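Local structure of metalloprotease stcE (Escherichia coli, 4DNY) at residues V55-A60 with K79-V84. The protein is a secreted zinc metalloprotease of the metzincin type that probably cleaves mucin-like O-linked glycoproteins during infection, in support of adhesion and immune evasion. Sequence-based numbering, arbitrary orientation.
Sequences VEIHTA and KMVRFV
Glu56 and Arg82, paired across two parallel strands, show how one carboxylate can tie together a polar sheet face. The guanidinium presents its edge, NH1 lying 2.7 Å from Glu56 OE1 in a salt bridge, while the two flat groups stand almost perpendicular, 86° apart. Extended at chi1 (-176°), Arg82 lays CD over one carboxylate face, 3.5 Å from Glu56 OE1, and the bend at chi3 (-66°) turns NH1 to that oxygen. Glu56 OE2 uses its anti lone pair to accept a nearly straight 2.6 Å bond from His58 NE2, in the plane of the imidazole; held from both ends, the carboxylate is probably kept ionised. Val84 CB packs obliquely against the His58 ring, 3.8 Å from CD2. The reverse face is apolar: Ile57 and Phe83 run side by side, and Ile57 CD1 meets Phe83 CE1 at 3.5 Å and Val81 CG1 at 4.1 Å. Ile57 N and O bond to Arg82 O and Val84 N, the alternation expected of parallel strands. Both strands belong to the StcE beta-sandwich domain; strand 25-28 flanks 54-60 and supplies Lys25 as second partner for Glu56 OE1, strand 107-113 borders 80-86, and helix 43-49 packs on Val55, Ile57 and Val81.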
# COMPACT_ATOMS: atom_id res chain seq x y z
N VAL A 55 -0.77 6.90 -0.74
CA VAL A 55 -0.08 6.55 0.52
C VAL A 55 1.17 5.81 0.12
O VAL A 55 1.10 4.85 -0.69
CB VAL A 55 -0.94 5.68 1.42
CG1 VAL A 55 -0.10 5.00 2.54
CG2 VAL A 55 -2.12 6.50 2.06
N GLU A 56 2.32 6.18 0.68
CA GLU A 56 3.62 5.55 0.37
C GLU A 56 4.17 5.00 1.70
O GLU A 56 4.42 5.78 2.63
CB GLU A 56 4.59 6.55 -0.26
CG GLU A 56 5.95 5.91 -0.52
CD GLU A 56 6.86 6.76 -1.43
OE1 GLU A 56 6.38 7.39 -2.39
OE2 GLU A 56 8.03 6.78 -1.19
N ILE A 57 4.34 3.69 1.74
CA ILE A 57 4.76 2.99 2.94
C ILE A 57 6.19 2.58 2.82
O ILE A 57 6.60 1.96 1.83
CB ILE A 57 3.88 1.74 3.13
CG1 ILE A 57 2.45 2.16 3.45
CG2 ILE A 57 4.47 0.76 4.22
CD1 ILE A 57 1.39 1.02 3.25
N HIS A 58 6.98 2.96 3.83
CA HIS A 58 8.42 2.59 3.87
C HIS A 58 8.65 1.66 5.04
O HIS A 58 8.60 2.09 6.20
CB HIS A 58 9.26 3.83 4.11
CG HIS A 58 9.27 4.79 2.98
ND1 HIS A 58 9.86 6.04 3.10
CD2 HIS A 58 8.63 4.77 1.78
CE1 HIS A 58 9.70 6.67 1.95
NE2 HIS A 58 8.94 5.94 1.13
N THR A 59 8.85 0.36 4.76
CA THR A 59 9.28 -0.58 5.80
C THR A 59 10.81 -0.55 5.86
O THR A 59 11.47 -0.27 4.84
CB THR A 59 8.76 -1.97 5.54
OG1 THR A 59 9.06 -2.33 4.20
CG2 THR A 59 7.21 -2.07 5.80
N ALA A 60 11.36 -0.84 7.01
CA ALA A 60 12.81 -0.82 7.21
C ALA A 60 13.16 -1.76 8.31
O ALA A 60 12.28 -2.27 9.01
CB ALA A 60 13.27 0.64 7.54
N LYS A 79 -7.44 5.82 -6.08
CA LYS A 79 -6.39 5.98 -5.09
C LYS A 79 -5.23 5.03 -5.37
O LYS A 79 -5.38 3.97 -5.95
CB LYS A 79 -6.93 5.71 -3.67
CG LYS A 79 -8.01 6.67 -3.25
CD LYS A 79 -7.53 8.10 -3.18
CE LYS A 79 -8.62 9.08 -2.69
NZ LYS A 79 -8.13 10.36 -2.24
N MET A 80 -4.04 5.39 -4.82
CA MET A 80 -2.80 4.63 -5.06
C MET A 80 -2.06 4.34 -3.76
O MET A 80 -2.12 5.12 -2.82
CB MET A 80 -1.91 5.34 -6.08
CG MET A 80 -2.53 5.38 -7.43
SD MET A 80 -1.54 6.34 -8.60
CE MET A 80 0.05 5.44 -8.70
N VAL A 81 -1.33 3.23 -3.77
CA VAL A 81 -0.46 2.86 -2.65
C VAL A 81 0.88 2.42 -3.20
O VAL A 81 0.93 1.55 -4.09
CB VAL A 81 -1.05 1.73 -1.75
CG1 VAL A 81 -0.10 1.42 -0.58
CG2 VAL A 81 -2.42 2.20 -1.22
N ARG A 82 1.95 3.00 -2.70
CA ARG A 82 3.32 2.61 -3.05
C ARG A 82 3.99 2.00 -1.85
O ARG A 82 3.79 2.47 -0.71
CB ARG A 82 4.12 3.84 -3.54
CG ARG A 82 5.52 3.45 -4.00
CD ARG A 82 6.29 4.62 -4.52
NE ARG A 82 5.69 5.16 -5.77
CZ ARG A 82 5.27 6.40 -5.94
NH1 ARG A 82 5.32 7.27 -4.91
NH2 ARG A 82 4.79 6.84 -7.11
N PHE A 83 4.76 0.94 -2.05
CA PHE A 83 5.61 0.31 -0.99
C PHE A 83 7.05 0.43 -1.39
O PHE A 83 7.38 0.17 -2.55
CB PHE A 83 5.29 -1.17 -0.83
CG PHE A 83 3.96 -1.42 -0.23
CD1 PHE A 83 3.82 -1.62 1.12
CD2 PHE A 83 2.81 -1.48 -1.03
CE1 PHE A 83 2.57 -1.84 1.67
CE2 PHE A 83 1.56 -1.74 -0.47
CZ PHE A 83 1.45 -1.90 0.87
N VAL A 84 7.90 0.80 -0.43
CA VAL A 84 9.34 0.75 -0.57
C VAL A 84 9.95 0.05 0.61
O VAL A 84 9.81 0.53 1.74
CB VAL A 84 9.96 2.19 -0.73
CG1 VAL A 84 11.48 2.07 -0.95
CG2 VAL A 84 9.24 2.97 -1.81